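Side-chain contacts in gene 2 protein (Enterobacteria phage Sf6, PDB 5C12), which forms the metal-dependent nuclease domain of a phage large terminase subunit, the DNA-packaging enzyme that cuts viral DNA and, in its full-length form, probably binds ATP: residues Y63-R66 with V71-I74; I221-K224 with K230-L233; K37-K42 with R185-G190. The protein carries 1 engineered substitution. All coordinates share one frame; numbering follows the deposited sequence.

Contact 1: residues Y63-R66 with V71-I74; sequences YASR and VKRI
With CG anti to the backbone N in both residues (chi1 173° in Tyr-63, -166° in Arg-73), the phenol ring and the arginine chain leave their strands on the same side of the sheet and meet there obliquely. The contact is made by methylene, not charge: Arg-73 CD lies 3.6 Å from Tyr-63 CE1, and a bend at the third torsion turns the guanidinium so that its edge looks to the ring, the two planes 61° apart. A long aliphatic stem ending in a charge suits this partly exposed place. Ser-65, small and polar, shares that face.

The strands are antiparallel, closed by Ser-65 N to Arg-73 O (3.0 Å). Ser-65 O then serves two amides, Lys-72 N at 2.9 Å and, weakly, Arg-73 N at 3.4 Å. Two residues thus stand against one, a classic beta bulge, which shifts the register by one before Arg-66 pairs with Val-71. On the other face Ala-64 CB touches Ile-74 CD1 at 3.7 Å, and Arg-66 CB packs against Val-71 CA; Leu-254 and Leu-250 of helix 249-256 close over this apolar side, where the single methyl of Ala-64 also touches Ala-253.

The polar ends on the Tyr-63 face find partners beyond the two strands: Arg-73 forms a salt bridge to Asp-96, which also bonds Tyr-63 OH, while Lys-72 NZ bonds the backbone O of Asp-96. Ser-49 OG bonds both Ser-65 OG and Tyr-63 OH. One carboxylate therefore ties the phenol and the guanidinium together, and the nearby positive charges probably favour its ionised form.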
# COMPACT_ATOMS: atom_id res chain seq x y z
N TYR A 63 -7.18 -4.57 3.54
CA TYR A 63 -6.12 -5.54 3.39
C TYR A 63 -5.66 -5.59 1.95
O TYR A 63 -6.46 -5.48 1.04
CB TYR A 63 -6.61 -6.92 3.81
CG TYR A 63 -5.66 -8.06 3.55
CD1 TYR A 63 -5.60 -8.67 2.32
CD2 TYR A 63 -4.82 -8.52 4.53
CE1 TYR A 63 -4.74 -9.72 2.07
CE2 TYR A 63 -3.96 -9.56 4.30
CZ TYR A 63 -3.91 -10.15 3.08
OH TYR A 63 -3.06 -11.22 2.88
N ALA A 64 -4.37 -5.76 1.76
CA ALA A 64 -3.81 -5.91 0.43
C ALA A 64 -2.70 -6.92 0.47
O ALA A 64 -2.02 -7.03 1.49
CB ALA A 64 -3.30 -4.58 -0.09
N SER A 65 -2.50 -7.67 -0.60
CA SER A 65 -1.38 -8.58 -0.68
C SER A 65 -0.83 -8.63 -2.08
O SER A 65 -1.59 -8.55 -3.06
CB SER A 65 -1.80 -9.98 -0.25
OG SER A 65 -0.69 -10.84 -0.19
N ARG A 66 0.48 -8.77 -2.19
CA ARG A 66 1.13 -8.96 -3.48
C ARG A 66 2.15 -10.06 -3.40
O ARG A 66 2.73 -10.33 -2.34
CB ARG A 66 1.80 -7.66 -3.91
CG ARG A 66 2.98 -7.21 -3.06
CD ARG A 66 3.49 -5.85 -3.46
NE ARG A 66 4.54 -5.34 -2.57
CZ ARG A 66 5.84 -5.42 -2.79
NH1 ARG A 66 6.34 -6.00 -3.88
NH2 ARG A 66 6.68 -4.87 -1.93
N VAL A 71 -0.11 -7.67 -7.58
CA VAL A 71 -1.12 -7.58 -6.52
C VAL A 71 -2.19 -8.68 -6.72
O VAL A 71 -2.75 -8.81 -7.80
CB VAL A 71 -1.77 -6.18 -6.49
CG1 VAL A 71 -2.82 -6.07 -5.37
CG2 VAL A 71 -0.72 -5.09 -6.32
N LYS A 72 -2.44 -9.48 -5.68
CA LYS A 72 -3.33 -10.63 -5.81
C LYS A 72 -4.60 -10.57 -4.96
O LYS A 72 -5.56 -11.30 -5.25
CB LYS A 72 -2.57 -11.93 -5.56
CG LYS A 72 -2.06 -12.12 -4.18
CD LYS A 72 -1.45 -13.52 -4.02
CE LYS A 72 -0.96 -13.72 -2.60
NZ LYS A 72 -0.39 -15.08 -2.48
N ARG A 73 -4.64 -9.74 -3.92
CA ARG A 73 -5.83 -9.59 -3.10
C ARG A 73 -5.98 -8.18 -2.61
O ARG A 73 -5.01 -7.54 -2.18
CB ARG A 73 -5.83 -10.54 -1.88
CG ARG A 73 -7.20 -10.63 -1.21
CD ARG A 73 -7.22 -11.38 0.09
NE ARG A 73 -6.72 -12.74 -0.04
CZ ARG A 73 -7.47 -13.79 -0.31
NH1 ARG A 73 -8.77 -13.65 -0.52
NH2 ARG A 73 -6.92 -14.99 -0.38
N ILE A 74 -7.21 -7.68 -2.71
CA ILE A 74 -7.64 -6.42 -2.10
C ILE A 74 -8.96 -6.67 -1.40
O ILE A 74 -9.96 -7.06 -2.03
CB ILE A 74 -7.84 -5.30 -3.16
CG1 ILE A 74 -6.54 -4.98 -3.93
CG2 ILE A 74 -8.45 -4.08 -2.52
CD1 ILE A 74 -5.42 -4.31 -3.14

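Contact 2: residues I221-K224 with K230-L233; sequences IQRK and KLEL
The connection between helices 208-218 and 236-243 doubles back on itself, and an isolated beta bridge between Arg-223 and Leu-233 holds its two arms together. The bond that closes it runs from Lys-224 N to Glu-232 O, 2.9 Å long and nearly straight at 165°, with the donor tilted 29° from the carbonyl plane.

Beside the bridge, Leu-231 lays its CD2 methyl over one face of the Arg-223 guanidinium, 3.5 Å from NE and offset toward the rim. The extended arginine chain carries the group out to that methyl, and a flat, weakly hydrated face is well suited to an apolar partner while the N-H groups remain for water. Two waters lie at its edge, in plane: one accepts from NE (3.0 Å) and also from Glu-232 N, the other accepts from NH2 and donates to Lys-230 O at 2.9 Å. Solvent thus completes the pairing where the arms diverge.

With CG between the backbone N and the carbonyl carbon (chi1 73°), the Lys-224 chain crosses Glu-232 obliquely, CD to CD 4.0 Å. The charges do not pair directly, NZ and OE2 being 4.4 Å apart; Lys-224 instead forms a salt bridge with Glu-238, and Glu-232 binds Arg-166 and Asn-226. At the inner end, Ile-221 CG2 meets Leu-233 CD1 at 3.9 Å, both against Tyr-173 of helix 168-189, as branched apolar residues suit a buried place. Ile-221 also reaches near the metal ligand Asp-252. The whole is typical of an irregular, chain-reversing connection, pinned by one bridge and filled out by water, beside a nuclease metal site.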
# COMPACT_ATOMS: atom_id res chain seq x y z
N ILE A 221 -5.77 10.20 -3.37
CA ILE A 221 -4.58 10.49 -2.55
C ILE A 221 -3.91 11.75 -3.11
O ILE A 221 -3.65 11.84 -4.32
CB ILE A 221 -3.60 9.31 -2.52
CG1 ILE A 221 -4.28 8.04 -2.00
CG2 ILE A 221 -2.38 9.66 -1.67
CD1 ILE A 221 -4.84 8.16 -0.59
N GLN A 222 -3.68 12.73 -2.25
CA GLN A 222 -3.25 14.04 -2.72
C GLN A 222 -2.05 14.59 -1.97
O GLN A 222 -1.92 14.42 -0.76
CB GLN A 222 -4.39 15.06 -2.58
CG GLN A 222 -5.51 14.87 -3.56
CD GLN A 222 -6.66 15.80 -3.29
OE1 GLN A 222 -7.82 15.41 -3.39
NE2 GLN A 222 -6.35 17.05 -2.94
N ARG A 223 -1.21 15.30 -2.70
CA ARG A 223 -0.12 16.05 -2.12
C ARG A 223 -0.66 17.26 -1.35
O ARG A 223 -1.74 17.77 -1.66
CB ARG A 223 0.81 16.48 -3.25
CG ARG A 223 2.14 17.06 -2.84
CD ARG A 223 3.01 17.34 -4.07
NE ARG A 223 4.09 18.26 -3.74
CZ ARG A 223 4.87 18.86 -4.63
NH1 ARG A 223 4.69 18.64 -5.93
NH2 ARG A 223 5.83 19.68 -4.22
N LYS A 224 0.08 17.71 -0.34
CA LYS A 224 -0.27 18.96 0.33
C LYS A 224 0.98 19.82 0.45
O LYS A 224 2.09 19.29 0.44
CB LYS A 224 -0.85 18.71 1.73
CG LYS A 224 0.19 18.28 2.73
CD LYS A 224 -0.38 18.01 4.12
CE LYS A 224 -0.80 19.28 4.80
NZ LYS A 224 -1.10 19.02 6.22
N LYS A 230 9.39 19.42 1.10
CA LYS A 230 9.37 17.97 1.01
C LYS A 230 8.03 17.50 0.47
O LYS A 230 7.04 18.23 0.54
CB LYS A 230 9.61 17.34 2.37
CG LYS A 230 10.96 17.65 2.99
CD LYS A 230 11.08 16.90 4.32
CE LYS A 230 12.26 17.31 5.12
NZ LYS A 230 12.16 16.75 6.51
N LEU A 231 8.01 16.30 -0.09
CA LEU A 231 6.77 15.69 -0.53
C LEU A 231 6.02 15.23 0.71
O LEU A 231 6.56 14.51 1.55
CB LEU A 231 7.03 14.53 -1.49
CG LEU A 231 7.61 14.95 -2.85
CD1 LEU A 231 7.99 13.71 -3.65
CD2 LEU A 231 6.68 15.85 -3.62
N GLU A 232 4.76 15.62 0.80
CA GLU A 232 3.92 15.26 1.92
C GLU A 232 2.50 15.11 1.38
O GLU A 232 2.10 15.82 0.46
CB GLU A 232 3.97 16.33 3.01
CG GLU A 232 3.24 15.94 4.28
CD GLU A 232 3.26 17.02 5.35
OE1 GLU A 232 3.84 18.12 5.14
OE2 GLU A 232 2.64 16.78 6.41
N LEU A 233 1.75 14.16 1.94
CA LEU A 233 0.38 13.89 1.50
C LEU A 233 -0.64 14.37 2.52
O LEU A 233 -0.34 14.50 3.70
CB LEU A 233 0.21 12.40 1.26
CG LEU A 233 1.17 11.87 0.20
CD1 LEU A 233 1.02 10.36 0.11
CD2 LEU A 233 0.96 12.53 -1.15
O HOH W 1 4.34 18.14 -0.77
O HOH W 2 6.67 20.31 -1.43

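Contact 3: residues K37-K42 with R185-G190; sequences KKLGWK and RAVVHG
Leu-39 and Val-187 meet at about a right angle, CD1 of the leucine touching CG2 of the valine at 3.7 Å. The same CD1 reaches Ala-186 CB (3.9 Å), so one methyl sits against two residues of helix 168-189; the small alanine lets the leucine come close to the helix backbone. Lys-38 adds the flank of its chain, CD against Val-187 CG1 at 3.9 Å. No hydrogen bond crosses the contact, which is purely apolar packing.

A second shell surrounds these groups and probably helps to position them. Lys-38 runs out extended, its CG anti to the carbonyl carbon (chi1 -65°), and its NZ is held by the backbone oxygens of Ala-31 and Thr-33; a lysine can thus give its methylenes to the valine and its charge to carbonyls. Leu-39 CD1 also lies in plane at the edge of the Trp-41 ring. Between the two, Gly-40 leaves the helical conformation with a positive phi of 81°, which favours glycine.

Farther out, Ala-31 of helix 26-32 packs on Val-187, while Met-198 touches both Ala-186 and Trp-41. The contact therefore joins short helix 35-39 to the last turn of long helix 168-189, with Trp-41 resting on Ser-69 between strands 61-67 and 70-77.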
# COMPACT_ATOMS: atom_id res chain seq x y z
N LYS A 37 0.26 -9.81 -17.59
CA LYS A 37 -0.23 -10.59 -18.72
C LYS A 37 0.03 -9.88 -20.03
O LYS A 37 0.42 -10.52 -21.01
CB LYS A 37 -1.72 -10.88 -18.55
CG LYS A 37 -2.02 -11.73 -17.34
CD LYS A 37 -3.49 -12.05 -17.21
CE LYS A 37 -3.72 -13.10 -16.14
NZ LYS A 37 -5.16 -13.47 -16.03
N LYS A 38 -0.19 -8.57 -20.06
CA LYS A 38 0.00 -7.78 -21.27
C LYS A 38 1.46 -7.79 -21.73
O LYS A 38 1.75 -7.80 -22.92
CB LYS A 38 -0.43 -6.33 -21.02
CG LYS A 38 -1.92 -6.15 -20.75
CD LYS A 38 -2.19 -4.75 -20.23
CE LYS A 38 -3.66 -4.56 -19.88
NZ LYS A 38 -3.87 -3.26 -19.21
N LEU A 39 2.37 -7.80 -20.77
CA LEU A 39 3.79 -7.67 -21.06
C LEU A 39 4.54 -8.99 -20.97
O LEU A 39 5.71 -9.05 -21.33
CB LEU A 39 4.42 -6.65 -20.12
CG LEU A 39 3.89 -5.22 -20.23
CD1 LEU A 39 4.45 -4.34 -19.12
CD2 LEU A 39 4.21 -4.65 -21.60
N GLY A 40 3.89 -10.03 -20.48
CA GLY A 40 4.48 -11.36 -20.49
C GLY A 40 5.48 -11.64 -19.39
O GLY A 40 6.55 -12.20 -19.64
N TRP A 41 5.14 -11.29 -18.16
CA TRP A 41 5.96 -11.73 -17.03
C TRP A 41 5.11 -12.26 -15.89
O TRP A 41 3.89 -12.12 -15.88
CB TRP A 41 6.91 -10.63 -16.55
CG TRP A 41 6.30 -9.31 -16.32
CD1 TRP A 41 6.13 -8.30 -17.23
CD2 TRP A 41 5.78 -8.83 -15.09
NE1 TRP A 41 5.53 -7.22 -16.64
CE2 TRP A 41 5.32 -7.52 -15.32
CE3 TRP A 41 5.68 -9.36 -13.81
CZ2 TRP A 41 4.75 -6.74 -14.31
CZ3 TRP A 41 5.11 -8.59 -12.82
CH2 TRP A 41 4.66 -7.30 -13.08
N LYS A 42 5.78 -12.93 -14.95
CA LYS A 42 5.13 -13.67 -13.86
C LYS A 42 5.59 -13.10 -12.53
O LYS A 42 6.69 -12.56 -12.44
CB LYS A 42 5.54 -15.15 -13.90
CG LYS A 42 4.97 -15.96 -15.04
CD LYS A 42 3.45 -16.07 -14.94
CE LYS A 42 2.94 -17.44 -15.41
NZ LYS A 42 3.34 -17.77 -16.81
N ARG A 185 4.06 3.50 -18.61
CA ARG A 185 4.95 3.80 -19.72
C ARG A 185 5.33 2.52 -20.48
O ARG A 185 5.48 2.52 -21.69
CB ARG A 185 6.20 4.53 -19.24
CG ARG A 185 5.93 5.92 -18.65
CD ARG A 185 5.27 6.90 -19.61
NE ARG A 185 6.07 7.17 -20.81
CZ ARG A 185 5.79 8.13 -21.69
NH1 ARG A 185 4.75 8.92 -21.49
NH2 ARG A 185 6.56 8.31 -22.75
N ALA A 186 5.46 1.41 -19.77
CA ALA A 186 5.80 0.16 -20.43
C ALA A 186 4.62 -0.38 -21.25
O ALA A 186 4.79 -0.82 -22.38
CB ALA A 186 6.21 -0.87 -19.38
N VAL A 187 3.44 -0.34 -20.66
CA VAL A 187 2.24 -0.92 -21.26
C VAL A 187 1.74 -0.06 -22.42
O VAL A 187 1.35 -0.59 -23.47
CB VAL A 187 1.13 -1.07 -20.21
CG1 VAL A 187 -0.22 -1.41 -20.87
CG2 VAL A 187 1.50 -2.12 -19.19
N VAL A 188 1.72 1.25 -22.22
CA VAL A 188 1.06 2.17 -23.17
C VAL A 188 2.06 2.82 -24.13
O VAL A 188 1.71 3.14 -25.26
CB VAL A 188 0.25 3.26 -22.42
CG1 VAL A 188 -0.40 4.23 -23.38
CG2 VAL A 188 -0.81 2.62 -21.52
N HIS A 189 3.30 3.01 -23.70
CA HIS A 189 4.31 3.65 -24.55
C HIS A 189 5.44 2.72 -24.98
O HIS A 189 6.37 3.15 -25.65
CB HIS A 189 4.89 4.87 -23.86
CG HIS A 189 3.89 5.96 -23.64
ND1 HIS A 189 3.68 6.97 -24.56
CD2 HIS A 189 3.02 6.18 -22.62
CE1 HIS A 189 2.74 7.78 -24.10
NE2 HIS A 189 2.33 7.32 -22.93
N GLY A 190 5.37 1.45 -24.60
CA GLY A 190 6.37 0.48 -25.02
C GLY A 190 7.78 0.74 -24.49
O GLY A 190 8.75 0.27 -25.09

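In the fold
Contact 1 belongs to the central mixed sheet of this RNase H-like nuclease fold, and contacts 2 and 3 lie at its periphery. Contacts 1 and 2 sit on opposite sides of the chain's centre, their centres about 24 Å apart. Contact 2 is nearer the metal site: the Ile-221 side chain is about 8 Å from a bound magnesium ion, that of Ala-64 about 12 Å. Contact 3 stands away from the site, yet its nearest atoms are only about 7 Å from contact 1, against about 17 Å from contact 2. Helix 168-189 serves both outer contacts, Tyr-173 and Tyr-174 packing on contact 2 and Ala-186 and Val-187 on helix 35-39.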